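Local atomic coordinates of succinoglycan biosynthesis protein (PDB entry 2QGM), a protein that is of unestablished function but belongs to the erythromycin esterase (Ere-like) family and may take part in succinoglycan biosynthesis. Residues N40-Q48 with H392-W400; N307-D316 with F422-D431. One frame throughout, in Å; residues are numbered along the deposited sequence.

Contact 1. Residues N40-Q48 with H392-W400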
ATOM      1  N   ASN A  40      22.076  21.005 -16.754  1.00 38.41           N
ATOM      2  CA  ASN A  40      21.176  20.781 -17.881  1.00 37.46           C
ATOM      3  C   ASN A  40      20.058  19.777 -17.593  1.00 36.30           C
ATOM      4  O   ASN A  40      18.911  19.987 -17.997  1.00 34.39           O
ATOM      5  CB  ASN A  40      21.977  20.324 -19.104  1.00 40.26           C
ATOM      6  CG  ASN A  40      22.954  21.384 -19.594  1.00 41.52           C
ATOM      7  OD1 ASN A  40      22.550  22.445 -20.066  1.00 43.54           O
ATOM      8  ND2 ASN A  40      24.247  21.097 -19.480  1.00 43.69           N
ATOM      9  N   ILE A  41      20.379  18.687 -16.904  1.00 33.91           N
ATOM     10  CA  ILE A  41      19.356  17.695 -16.601  1.00 32.63           C
ATOM     11  C   ILE A  41      18.346  18.246 -15.598  1.00 30.67           C
ATOM     12  O   ILE A  41      17.159  17.938 -15.683  1.00 28.18           O
ATOM     13  CB  ILE A  41      19.972  16.375 -16.060  1.00 34.55           C
ATOM     14  CG1 ILE A  41      20.750  16.642 -14.773  1.00 37.29           C
ATOM     15  CG2 ILE A  41      20.869  15.744 -17.126  1.00 34.96           C
ATOM     16  CD1 ILE A  41      21.415  15.402 -14.202  1.00 39.03           C
ATOM     17  N   VAL A  42      18.812  19.065 -14.659  1.00 29.47           N
ATOM     18  CA  VAL A  42      17.908  19.651 -13.679  1.00 29.40           C
ATOM     19  C   VAL A  42      16.976  20.621 -14.400  1.00 29.16           C
ATOM     20  O   VAL A  42      15.827  20.804 -14.003  1.00 28.60           O
ATOM     21  CB  VAL A  42      18.672  20.418 -12.565  1.00 28.37           C
ATOM     22  CG1 VAL A  42      17.700  21.242 -11.733  1.00 29.11           C
ATOM     23  CG2 VAL A  42      19.410  19.434 -11.662  1.00 29.42           C
ATOM     24  N   LYS A  43      17.477  21.229 -15.471  1.00 28.75           N
ATOM     25  CA  LYS A  43      16.690  22.177 -16.240  1.00 28.09           C
ATOM     26  C   LYS A  43      15.605  21.453 -17.040  1.00 26.11           C
ATOM     27  O   LYS A  43      14.494  21.957 -17.193  1.00 27.97           O
ATOM     28  CB  LYS A  43      17.597  22.966 -17.192  1.00 30.50           C
ATOM     29  CG  LYS A  43      17.043  24.321 -17.585  1.00 34.14           C
ATOM     30  CD  LYS A  43      16.932  25.234 -16.367  1.00 37.64           C
ATOM     31  CE  LYS A  43      16.074  26.465 -16.649  1.00 37.32           C
ATOM     32  NZ  LYS A  43      16.616  27.332 -17.737  1.00 41.84           N
ATOM     33  N   SER A  44      15.937  20.266 -17.536  1.00 24.12           N
ATOM     34  CA  SER A  44      15.018  19.464 -18.333  1.00 21.97           C
ATOM     35  C   SER A  44      13.859  18.938 -17.483  1.00 21.53           C
ATOM     36  O   SER A  44      12.714  18.906 -17.933  1.00 22.32           O
ATOM     37  CB  SER A  44      15.777  18.292 -18.974  1.00 20.49           C
ATOM     38  OG  SER A  44      14.984  17.605 -19.930  1.00 21.35           O
ATOM     39  N   ILE A  45      14.163  18.535 -16.254  1.00 20.80           N
ATOM     40  CA  ILE A  45      13.143  18.016 -15.347  1.00 19.72           C
ATOM     41  C   ILE A  45      12.237  19.162 -14.911  1.00 19.22           C
ATOM     42  O   ILE A  45      11.014  19.047 -14.926  1.00 19.73           O
ATOM     43  CB  ILE A  45      13.783  17.384 -14.093  1.00 20.09           C
ATOM     44  CG1 ILE A  45      14.787  16.302 -14.508  1.00 19.18           C
ATOM     45  CG2 ILE A  45      12.694  16.788 -13.199  1.00 21.71           C
ATOM     46  CD1 ILE A  45      15.652  15.778 -13.367  1.00 22.60           C
ATOM     47  N   GLN A  46      12.852  20.270 -14.515  1.00 19.21           N
ATOM     48  CA  GLN A  46      12.120  21.458 -14.082  1.00 22.07           C
ATOM     49  C   GLN A  46      11.097  21.896 -15.132  1.00 22.21           C
ATOM     50  O   GLN A  46       9.951  22.216 -14.809  1.00 22.61           O
ATOM     51  CB  GLN A  46      13.108  22.596 -13.839  1.00 22.89           C
ATOM     52  CG  GLN A  46      12.486  23.948 -13.530  1.00 24.22           C
ATOM     53  CD  GLN A  46      13.498  25.074 -13.689  1.00 26.11           C
ATOM     54  OE1 GLN A  46      14.683  24.884 -13.426  1.00 27.62           O
ATOM     55  NE2 GLN A  46      13.038  26.245 -14.111  1.00 26.19           N
ATOM     56  N   SER A  47      11.525  21.914 -16.390  1.00 21.52           N
ATOM     57  CA  SER A  47      10.671  22.331 -17.492  1.00 22.14           C
ATOM     58  C   SER A  47       9.508  21.381 -17.759  1.00 21.31           C
ATOM     59  O   SER A  47       8.463  21.782 -18.267  1.00 19.98           O
ATOM     60  CB  SER A  47      11.506  22.479 -18.768  1.00 23.80           C
ATOM     61  OG  SER A  47      10.685  22.811 -19.876  1.00 24.68           O
ATOM     62  N   GLN A  48       9.685  20.116 -17.408  1.00 20.17           N
ATOM     63  CA  GLN A  48       8.645  19.127 -17.649  1.00 19.50           C
ATOM     64  C   GLN A  48       7.853  18.730 -16.409  1.00 19.93           C
ATOM     65  O   GLN A  48       6.903  17.949 -16.502  1.00 20.97           O
ATOM     66  CB  GLN A  48       9.281  17.902 -18.308  1.00 18.32           C
ATOM     67  CG  GLN A  48       9.897  18.230 -19.668  1.00 16.31           C
ATOM     68  CD  GLN A  48      10.634  17.065 -20.288  1.00 18.16           C
ATOM     69  OE1 GLN A  48      11.858  16.945 -20.164  1.00 23.58           O
ATOM     70  NE2 GLN A  48       9.895  16.197 -20.961  1.00 14.98           N
ATOM     71  N   HIS A 392       6.347  10.153 -20.228  1.00 20.67           N
ATOM     72  CA  HIS A 392       6.342  11.044 -21.381  1.00 22.06           C
ATOM     73  C   HIS A 392       7.444  12.097 -21.426  1.00 22.34           C
ATOM     74  O   HIS A 392       7.371  13.045 -22.211  1.00 23.29           O
ATOM     75  CB  HIS A 392       4.964  11.705 -21.487  1.00 22.99           C
ATOM     76  CG  HIS A 392       3.839  10.720 -21.580  1.00 23.69           C
ATOM     77  ND1 HIS A 392       3.697   9.850 -22.638  1.00 24.63           N
ATOM     78  CD2 HIS A 392       2.826  10.437 -20.724  1.00 24.24           C
ATOM     79  CE1 HIS A 392       2.648   9.073 -22.431  1.00 24.51           C
ATOM     80  NE2 HIS A 392       2.104   9.409 -21.275  1.00 24.07           N
ATOM     81  N   LEU A 393       8.465  11.930 -20.592  1.00 21.36           N
ATOM     82  CA  LEU A 393       9.581  12.866 -20.575  1.00 23.45           C
ATOM     83  C   LEU A 393      10.363  12.776 -21.881  1.00 24.06           C
ATOM     84  O   LEU A 393      10.361  11.738 -22.541  1.00 23.74           O
ATOM     85  CB  LEU A 393      10.528  12.551 -19.419  1.00 23.82           C
ATOM     86  CG  LEU A 393       9.985  12.791 -18.013  1.00 23.55           C
ATOM     87  CD1 LEU A 393      10.983  12.285 -16.988  1.00 22.95           C
ATOM     88  CD2 LEU A 393       9.713  14.279 -17.821  1.00 23.26           C
ATOM     89  N   LYS A 394      11.017  13.878 -22.238  1.00 25.76           N
ATOM     90  CA  LYS A 394      11.846  13.968 -23.437  1.00 25.52           C
ATOM     91  C   LYS A 394      13.145  14.662 -23.025  1.00 25.91           C
ATOM     92  O   LYS A 394      13.291  15.092 -21.880  1.00 25.21           O
ATOM     93  CB  LYS A 394      11.150  14.795 -24.521  1.00 25.76           C
ATOM     94  CG  LYS A 394       9.828  14.231 -25.008  1.00 26.20           C
ATOM     95  CD  LYS A 394      10.001  12.939 -25.790  1.00 25.95           C
ATOM     96  CE  LYS A 394       8.656  12.396 -26.252  1.00 27.57           C
ATOM     97  NZ  LYS A 394       8.782  11.169 -27.091  1.00 27.32           N
ATOM     98  N   GLY A 395      14.086  14.776 -23.954  1.00 25.90           N
ATOM     99  CA  GLY A 395      15.341  15.435 -23.643  1.00 26.44           C
ATOM    100  C   GLY A 395      16.207  14.726 -22.616  1.00 27.17           C
ATOM    101  O   GLY A 395      16.203  13.495 -22.515  1.00 25.39           O
ATOM    102  N   GLN A 396      16.946  15.513 -21.841  1.00 26.74           N
ATOM    103  CA  GLN A 396      17.845  14.970 -20.832  1.00 27.79           C
ATOM    104  C   GLN A 396      17.109  14.315 -19.668  1.00 26.80           C
ATOM    105  O   GLN A 396      17.589  13.331 -19.105  1.00 26.29           O
ATOM    106  CB  GLN A 396      18.766  16.079 -20.321  1.00 29.59           C
ATOM    107  CG  GLN A 396      19.459  16.846 -21.444  1.00 33.16           C
ATOM    108  CD  GLN A 396      20.857  16.346 -21.745  1.00 35.77           C
ATOM    109  OE1 GLN A 396      21.130  15.145 -21.709  1.00 39.20           O
ATOM    110  NE2 GLN A 396      21.755  17.272 -22.061  1.00 38.94           N
ATOM    111  N   ALA A 397      15.948  14.854 -19.308  1.00 25.39           N
ATOM    112  CA  ALA A 397      15.172  14.291 -18.206  1.00 25.57           C
ATOM    113  C   ALA A 397      14.785  12.853 -18.526  1.00 25.56           C
ATOM    114  O   ALA A 397      14.763  11.992 -17.646  1.00 24.89           O
ATOM    115  CB  ALA A 397      13.918  15.127 -17.963  1.00 26.20           C
ATOM    116  N   GLU A 398      14.475  12.605 -19.793  1.00 23.72           N
ATOM    117  CA  GLU A 398      14.084  11.279 -20.246  1.00 25.73           C
ATOM    118  C   GLU A 398      15.230  10.286 -20.139  1.00 25.41           C
ATOM    119  O   GLU A 398      15.050   9.164 -19.674  1.00 27.29           O
ATOM    120  CB  GLU A 398      13.597  11.343 -21.693  1.00 26.11           C
ATOM    121  CG  GLU A 398      13.614  10.008 -22.418  1.00 28.35           C
ATOM    122  CD  GLU A 398      13.047  10.103 -23.817  1.00 29.50           C
ATOM    123  OE1 GLU A 398      13.353  11.091 -24.514  1.00 31.31           O
ATOM    124  OE2 GLU A 398      12.305   9.188 -24.220  1.00 30.64           O
ATOM    125  N   LYS A 399      16.408  10.702 -20.588  1.00 26.07           N
ATOM    126  CA  LYS A 399      17.580   9.842 -20.540  1.00 25.62           C
ATOM    127  C   LYS A 399      17.907   9.563 -19.076  1.00 24.83           C
ATOM    128  O   LYS A 399      18.357   8.473 -18.714  1.00 22.81           O
ATOM    129  CB  LYS A 399      18.751  10.550 -21.227  1.00 27.77           C
ATOM    130  CG  LYS A 399      19.904   9.651 -21.624  1.00 30.96           C
ATOM    131  CD  LYS A 399      20.968  10.455 -22.362  1.00 34.76           C
ATOM    132  CE  LYS A 399      22.124   9.573 -22.792  1.00 36.04           C
ATOM    133  NZ  LYS A 399      22.750   8.902 -21.620  1.00 38.49           N
ATOM    134  N   TRP A 400      17.646  10.560 -18.239  1.00 23.87           N
ATOM    135  CA  TRP A 400      17.906  10.478 -16.809  1.00 25.37           C
ATOM    136  C   TRP A 400      17.070   9.423 -16.076  1.00 24.94           C
ATOM    137  O   TRP A 400      17.623   8.592 -15.354  1.00 25.44           O
ATOM    138  CB  TRP A 400      17.683  11.854 -16.180  1.00 26.51           C
ATOM    139  CG  TRP A 400      17.803  11.905 -14.684  1.00 28.89           C
ATOM    140  CD1 TRP A 400      18.942  11.777 -13.942  1.00 28.87           C
ATOM    141  CD2 TRP A 400      16.739  12.124 -13.752  1.00 28.38           C
ATOM    142  NE1 TRP A 400      18.653  11.906 -12.604  1.00 28.98           N
ATOM    143  CE2 TRP A 400      17.305  12.119 -12.461  1.00 28.89           C
ATOM    144  CE3 TRP A 400      15.357  12.326 -13.883  1.00 29.79           C
ATOM    145  CZ2 TRP A 400      16.537  12.308 -11.305  1.00 28.67           C
ATOM    146  CZ3 TRP A 400      14.595  12.514 -12.728  1.00 29.08           C
ATOM    147  CH2 TRP A 400      15.189  12.502 -11.463  1.00 29.08           C
TER

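Contact 2. Residues N307-D316 with F422-D431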
ATOM      1  N   ASN A 307       6.758   2.335  -1.409  1.00 14.38           N
ATOM      2  CA  ASN A 307       7.242   2.362  -2.792  1.00 14.92           C
ATOM      3  C   ASN A 307       7.586   0.946  -3.235  1.00 16.75           C
ATOM      4  O   ASN A 307       7.283   0.534  -4.350  1.00 14.41           O
ATOM      5  CB  ASN A 307       8.526   3.187  -2.914  1.00 16.36           C
ATOM      6  CG  ASN A 307       8.272   4.674  -3.054  1.00 13.24           C
ATOM      7  OD1 ASN A 307       7.145   5.118  -3.284  1.00 16.24           O
ATOM      8  ND2 ASN A 307       9.342   5.459  -2.944  1.00 15.05           N
ATOM      9  N   ILE A 308       8.253   0.211  -2.355  1.00 15.95           N
ATOM     10  CA  ILE A 308       8.670  -1.152  -2.657  1.00 18.89           C
ATOM     11  C   ILE A 308       7.558  -2.054  -3.198  1.00 17.99           C
ATOM     12  O   ILE A 308       7.764  -2.787  -4.167  1.00 17.68           O
ATOM     13  CB  ILE A 308       9.269  -1.814  -1.402  1.00 19.60           C
ATOM     14  CG1 ILE A 308      10.573  -1.114  -1.019  1.00 23.08           C
ATOM     15  CG2 ILE A 308       9.461  -3.313  -1.642  1.00 22.64           C
ATOM     16  CD1 ILE A 308      11.682  -1.248  -2.041  1.00 26.10           C
ATOM     17  N   HIS A 309       6.386  -1.997  -2.574  1.00 16.33           N
ATOM     18  CA  HIS A 309       5.271  -2.845  -2.976  1.00 17.75           C
ATOM     19  C   HIS A 309       4.471  -2.396  -4.194  1.00 18.70           C
ATOM     20  O   HIS A 309       3.913  -3.230  -4.899  1.00 18.32           O
ATOM     21  CB  HIS A 309       4.327  -3.051  -1.783  1.00 16.98           C
ATOM     22  CG  HIS A 309       4.975  -3.734  -0.621  1.00 18.61           C
ATOM     23  ND1 HIS A 309       5.305  -5.070  -0.632  1.00 19.54           N
ATOM     24  CD2 HIS A 309       5.393  -3.249   0.574  1.00 20.65           C
ATOM     25  CE1 HIS A 309       5.899  -5.383   0.508  1.00 20.24           C
ATOM     26  NE2 HIS A 309       5.965  -4.294   1.254  1.00 19.33           N
ATOM     27  N   ILE A 310       4.407  -1.091  -4.450  1.00 16.44           N
ATOM     28  CA  ILE A 310       3.648  -0.618  -5.601  1.00 16.67           C
ATOM     29  C   ILE A 310       4.462  -0.536  -6.894  1.00 15.33           C
ATOM     30  O   ILE A 310       3.893  -0.470  -7.986  1.00 15.84           O
ATOM     31  CB  ILE A 310       2.983   0.766  -5.319  1.00 18.60           C
ATOM     32  CG1 ILE A 310       4.038   1.841  -5.084  1.00 18.38           C
ATOM     33  CG2 ILE A 310       2.051   0.653  -4.118  1.00 19.22           C
ATOM     34  CD1 ILE A 310       4.413   2.620  -6.336  1.00 21.45           C
ATOM     35  N   ALA A 311       5.789  -0.566  -6.771  1.00 16.96           N
ATOM     36  CA  ALA A 311       6.694  -0.473  -7.924  1.00 15.64           C
ATOM     37  C   ALA A 311       6.502  -1.536  -8.999  1.00 17.84           C
ATOM     38  O   ALA A 311       6.124  -2.671  -8.717  1.00 17.57           O
ATOM     39  CB  ALA A 311       8.145  -0.504  -7.440  1.00 16.42           C
ATOM     40  N   LYS A 312       6.788  -1.153 -10.236  1.00 17.16           N
ATOM     41  CA  LYS A 312       6.664  -2.056 -11.364  1.00 17.15           C
ATOM     42  C   LYS A 312       7.769  -3.108 -11.348  1.00 18.35           C
ATOM     43  O   LYS A 312       7.603  -4.205 -11.893  1.00 17.83           O
ATOM     44  CB  LYS A 312       6.732  -1.267 -12.672  1.00 16.81           C
ATOM     45  CG  LYS A 312       5.610  -0.262 -12.825  1.00 18.93           C
ATOM     46  CD  LYS A 312       5.720   0.515 -14.124  1.00 17.93           C
ATOM     47  CE  LYS A 312       6.845   1.539 -14.082  1.00 19.17           C
ATOM     48  NZ  LYS A 312       6.903   2.343 -15.344  1.00 19.99           N
ATOM     49  N   GLY A 313       8.893  -2.772 -10.721  1.00 18.47           N
ATOM     50  CA  GLY A 313      10.012  -3.698 -10.669  1.00 20.06           C
ATOM     51  C   GLY A 313      10.608  -3.939  -9.297  1.00 21.01           C
ATOM     52  O   GLY A 313       9.956  -3.731  -8.275  1.00 19.71           O
ATOM     53  N   ILE A 314      11.865  -4.372  -9.282  1.00 22.02           N
ATOM     54  CA  ILE A 314      12.570  -4.672  -8.039  1.00 23.87           C
ATOM     55  C   ILE A 314      13.585  -3.613  -7.627  1.00 23.17           C
ATOM     56  O   ILE A 314      14.515  -3.302  -8.369  1.00 22.69           O
ATOM     57  CB  ILE A 314      13.322  -6.007  -8.142  1.00 27.34           C
ATOM     58  CG1 ILE A 314      13.826  -6.195  -9.577  1.00 31.34           C
ATOM     59  CG2 ILE A 314      12.420  -7.149  -7.693  1.00 32.02           C
ATOM     60  CD1 ILE A 314      14.909  -7.257  -9.740  1.00 32.34           C
ATOM     61  N   ILE A 315      13.411  -3.086  -6.422  1.00 22.53           N
ATOM     62  CA  ILE A 315      14.320  -2.086  -5.894  1.00 23.68           C
ATOM     63  C   ILE A 315      15.311  -2.755  -4.946  1.00 23.84           C
ATOM     64  O   ILE A 315      16.522  -2.615  -5.103  1.00 24.02           O
ATOM     65  CB  ILE A 315      13.548  -0.987  -5.144  1.00 22.86           C
ATOM     66  CG1 ILE A 315      12.593  -0.285  -6.102  1.00 22.36           C
ATOM     67  CG2 ILE A 315      14.516   0.015  -4.544  1.00 22.84           C
ATOM     68  CD1 ILE A 315      11.792   0.819  -5.453  1.00 21.73           C
ATOM     69  N   ASP A 316      14.778  -3.493  -3.976  1.00 25.70           N
ATOM     70  CA  ASP A 316      15.570  -4.213  -2.980  1.00 26.52           C
ATOM     71  C   ASP A 316      15.475  -5.700  -3.337  1.00 28.04           C
ATOM     72  O   ASP A 316      14.577  -6.402  -2.881  1.00 26.14           O
ATOM     73  CB  ASP A 316      14.978  -3.978  -1.583  1.00 27.02           C
ATOM     74  CG  ASP A 316      15.904  -4.424  -0.464  1.00 28.50           C
ATOM     75  OD1 ASP A 316      16.624  -5.426  -0.644  1.00 29.41           O
ATOM     76  OD2 ASP A 316      15.901  -3.771   0.603  1.00 28.84           O
ATOM     77  N   PHE A 422      19.475   2.172  -3.450  1.00 22.99           N
ATOM     78  CA  PHE A 422      19.487   1.039  -4.360  1.00 22.62           C
ATOM     79  C   PHE A 422      19.622   1.439  -5.819  1.00 24.18           C
ATOM     80  O   PHE A 422      18.897   2.312  -6.304  1.00 23.48           O
ATOM     81  CB  PHE A 422      18.208   0.231  -4.158  1.00 23.38           C
ATOM     82  CG  PHE A 422      18.047  -0.298  -2.763  1.00 24.26           C
ATOM     83  CD1 PHE A 422      18.573  -1.538  -2.413  1.00 25.45           C
ATOM     84  CD2 PHE A 422      17.411   0.464  -1.785  1.00 23.49           C
ATOM     85  CE1 PHE A 422      18.470  -2.016  -1.103  1.00 25.40           C
ATOM     86  CE2 PHE A 422      17.301   0.002  -0.472  1.00 25.65           C
ATOM     87  CZ  PHE A 422      17.832  -1.242  -0.129  1.00 26.09           C
ATOM     88  N   ASP A 423      20.551   0.790  -6.511  1.00 25.11           N
ATOM     89  CA  ASP A 423      20.795   1.080  -7.912  1.00 25.90           C
ATOM     90  C   ASP A 423      19.688   0.528  -8.805  1.00 25.15           C
ATOM     91  O   ASP A 423      19.447  -0.678  -8.850  1.00 23.25           O
ATOM     92  CB  ASP A 423      22.148   0.508  -8.334  1.00 30.24           C
ATOM     93  CG  ASP A 423      22.556   0.958  -9.717  1.00 33.04           C
ATOM     94  OD1 ASP A 423      21.917   0.516 -10.693  1.00 36.18           O
ATOM     95  OD2 ASP A 423      23.505   1.762  -9.825  1.00 35.41           O
ATOM     96  N   THR A 424      19.021   1.429  -9.519  1.00 25.01           N
ATOM     97  CA  THR A 424      17.933   1.051 -10.407  1.00 24.72           C
ATOM     98  C   THR A 424      17.522   2.238 -11.278  1.00 25.16           C
ATOM     99  O   THR A 424      18.108   3.316 -11.190  1.00 25.02           O
ATOM    100  CB  THR A 424      16.702   0.569  -9.594  1.00 25.38           C
ATOM    101  OG1 THR A 424      15.680   0.113 -10.487  1.00 26.58           O
ATOM    102  CG2 THR A 424      16.153   1.706  -8.742  1.00 25.03           C
ATOM    103  N   SER A 425      16.514   2.025 -12.117  1.00 24.63           N
ATOM    104  CA  SER A 425      16.002   3.067 -12.996  1.00 23.53           C
ATOM    105  C   SER A 425      14.694   3.582 -12.426  1.00 22.62           C
ATOM    106  O   SER A 425      13.849   2.793 -11.994  1.00 22.38           O
ATOM    107  CB  SER A 425      15.774   2.508 -14.400  1.00 25.93           C
ATOM    108  OG  SER A 425      14.802   3.253 -15.105  1.00 28.52           O
ATOM    109  N   LEU A 426      14.515   4.899 -12.429  1.00 21.32           N
ATOM    110  CA  LEU A 426      13.289   5.482 -11.886  1.00 20.50           C
ATOM    111  C   LEU A 426      12.049   5.109 -12.698  1.00 19.56           C
ATOM    112  O   LEU A 426      11.044   4.706 -12.122  1.00 17.18           O
ATOM    113  CB  LEU A 426      13.425   7.003 -11.791  1.00 18.76           C
ATOM    114  CG  LEU A 426      12.392   7.667 -10.872  1.00 19.25           C
ATOM    115  CD1 LEU A 426      12.649   7.297  -9.407  1.00 18.60           C
ATOM    116  CD2 LEU A 426      12.465   9.174 -11.064  1.00 19.07           C
ATOM    117  N   LEU A 427      12.120   5.241 -14.025  1.00 20.35           N
ATOM    118  CA  LEU A 427      10.988   4.896 -14.888  1.00 19.93           C
ATOM    119  C   LEU A 427      10.663   3.402 -14.778  1.00 20.65           C
ATOM    120  O   LEU A 427       9.508   2.991 -14.892  1.00 21.04           O
ATOM    121  CB  LEU A 427      11.301   5.232 -16.347  1.00 22.27           C
ATOM    122  CG  LEU A 427      10.256   4.734 -17.347  1.00 23.17           C
ATOM    123  CD1 LEU A 427       8.915   5.441 -17.106  1.00 21.91           C
ATOM    124  CD2 LEU A 427      10.747   4.976 -18.763  1.00 24.88           C
ATOM    125  N   GLU A 428      11.700   2.601 -14.565  1.00 21.41           N
ATOM    126  CA  GLU A 428      11.566   1.158 -14.426  1.00 23.20           C
ATOM    127  C   GLU A 428      10.622   0.828 -13.277  1.00 21.86           C
ATOM    128  O   GLU A 428       9.863  -0.144 -13.333  1.00 19.96           O
ATOM    129  CB  GLU A 428      12.950   0.556 -14.149  1.00 25.36           C
ATOM    130  CG  GLU A 428      13.008  -0.958 -14.064  1.00 30.13           C
ATOM    131  CD  GLU A 428      14.395  -1.456 -13.682  1.00 33.09           C
ATOM    132  OE1 GLU A 428      15.387  -0.941 -14.240  1.00 35.11           O
ATOM    133  OE2 GLU A 428      14.496  -2.367 -12.831  1.00 36.23           O
ATOM    134  N   GLN A 429      10.674   1.654 -12.237  1.00 20.97           N
ATOM    135  CA  GLN A 429       9.866   1.452 -11.044  1.00 18.93           C
ATOM    136  C   GLN A 429       8.562   2.235 -11.003  1.00 18.71           C
ATOM    137  O   GLN A 429       7.531   1.701 -10.595  1.00 18.30           O
ATOM    138  CB  GLN A 429      10.689   1.821  -9.802  1.00 18.95           C
ATOM    139  CG  GLN A 429      12.067   1.185  -9.780  1.00 18.48           C
ATOM    140  CD  GLN A 429      11.997  -0.314  -9.721  1.00 21.19           C
ATOM    141  OE1 GLN A 429      13.011  -1.006  -9.901  1.00 22.90           O
ATOM    142  NE2 GLN A 429      10.808  -0.838  -9.459  1.00 15.31           N
ATOM    143  N   PHE A 430       8.601   3.496 -11.434  1.00 18.37           N
ATOM    144  CA  PHE A 430       7.418   4.346 -11.363  1.00 17.94           C
ATOM    145  C   PHE A 430       7.038   5.080 -12.647  1.00 17.79           C
ATOM    146  O   PHE A 430       7.894   5.641 -13.337  1.00 17.55           O
ATOM    147  CB  PHE A 430       7.616   5.394 -10.259  1.00 17.33           C
ATOM    148  CG  PHE A 430       8.193   4.843  -8.970  1.00 15.84           C
ATOM    149  CD1 PHE A 430       7.526   3.855  -8.247  1.00 16.47           C
ATOM    150  CD2 PHE A 430       9.389   5.352  -8.459  1.00 18.18           C
ATOM    151  CE1 PHE A 430       8.036   3.386  -7.034  1.00 14.95           C
ATOM    152  CE2 PHE A 430       9.909   4.890  -7.247  1.00 18.22           C
ATOM    153  CZ  PHE A 430       9.230   3.902  -6.530  1.00 16.49           C
ATOM    154  N   ASP A 431       5.743   5.102 -12.957  1.00 16.77           N
ATOM    155  CA  ASP A 431       5.264   5.810 -14.141  1.00 17.01           C
ATOM    156  C   ASP A 431       5.325   7.302 -13.816  1.00 17.26           C
ATOM    157  O   ASP A 431       5.727   8.125 -14.642  1.00 16.49           O
ATOM    158  CB  ASP A 431       3.802   5.439 -14.445  1.00 17.93           C
ATOM    159  CG  ASP A 431       3.629   3.983 -14.843  1.00 20.65           C
ATOM    160  OD1 ASP A 431       4.374   3.513 -15.727  1.00 21.41           O
ATOM    161  OD2 ASP A 431       2.736   3.310 -14.284  1.00 22.15           O
TER
HETATM  162  O   HOH W   1      12.610  -4.288 -12.512  1.00 36.85           O

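Contact 1. Residues N40-Q48 with H392-W400
Ser44 turns its hydroxyl away from its own backbone N (chi1 -170°), which aims OG across at Ala397, while Ile45 stretches CG1 and CD1 in an extended line toward the indole of Trp400. Both torsions belong to a nearly perpendicular helix-helix packing: helix 40-48 and helix 395-400 run 101° apart, with their axes 7.4 Å from each other at closest approach. The crossing lies at the periphery of this Ere-like family protein, its centre about 29 Å from that of the chain.

The polar link is one bond, from Ala397 N to Ser44 OG, at 3.0 Å and 154° at the hydrogen. It gives a backbone N-H near the start of the second helix an acceptor from the first. The small Ala397 side chain lies right at the crossing, its CB 3.3 Å from Ser44 OG and touching Ile45 CG1. Leu393 CD2 extends the apolar seam, packing at 3.7 Å on Gln48 CB.

On the other flank, the side chains of Ile41 and Gln396 cross at about a right angle, with Ile41 CG2 3.8 Å from Gln396 CB. Asn40 touches Gln396 only lightly, and its ND2 bonds Ser36 O.

Trp400 ends the interface on the side of helix 374-380, its ring edge-to-face with Phe374 and its side chain against Thr377 and Leu378. Ile45 also rests on Leu388 of strand 385-389. Over one face of the indole sits a CH-pi contact: Ile45 CD1 is 3.6 Å from the centroid of the six-membered ring of Trp400, close to its normal.

Contact 2. Residues N307-D316 with F422-D431
Phe422 turns one ring face to Asp316 CB, near the start of strand 421-425, which pairs antiparallel with 404-408 and leads into the single-turn helix 426-429, a strand-to-helix corner gripped by the loop 311-316. Asp316 CB stands offset toward the ring's rim, carboxylate and ring planes are 36° apart, and Asp316 OD2 is 3.3 Å from Phe422 CZ; Asp316 OD1 is held by Leu319 N. Ile315 CG2 packs beside Phe422 CB at 3.7 Å.

At the corner Ser425 is the N-cap, its OG accepting from Glu428 N at 3.2 Å. Leu427 O receives Lys312 NZ at 2.7 Å, the donor arriving almost in line with the carbonyl. Glu428 turns back to the loop through a water, which donates to Glu428 OE2 and weakly links to Ile314 N.

Gln429 ties the backbones: Lys312 N bonds Gln429 O at 3.0 Å and 174°, in the carbonyl plane on a lone pair. The bent Gln429 side chain passes slantwise over Ile315, with Gln429 CD against Ile315 CG1.

The ring of Phe430 reaches inward among Ile310 CD1, Ala311 CB and Ile315 CD1, with Phe430 CZ 3.7 Å from Asn307 CG; Asn307 ND2 itself bonds Ser341 O. Asp431, whose OD2 accepts from Thr338 N, completes the clasp with a salt bridge: Lys312 NZ meets Asp431 OD1 at 2.8 Å, from 53° above the carboxylate plane.

How the contacts relate
From the N terminus, helix 37-48 comes first and finds its partner only after some 340 residues, where contact 1 closes its loop with 392-400. Contact 2 starts within that loop, at 307-316 just after strand 301-304 of the main sheet, and closes beyond it at 422-431, so the two loops cross instead of nesting. Contact 1 fastens the N-terminal helix beside helices 374-380 and 395-402; contact 2 joins a loop following an inner strand to the two-stranded sheet of 404-408 and 421-425 and the run-up to strand 432-439. Their centres lie about 19 Å apart, yet they meet, Trp400 CZ3 packing 4.3 Å from Leu426 CD2, and Val401 of helix 395-402 bonds Ser425 OG through its O.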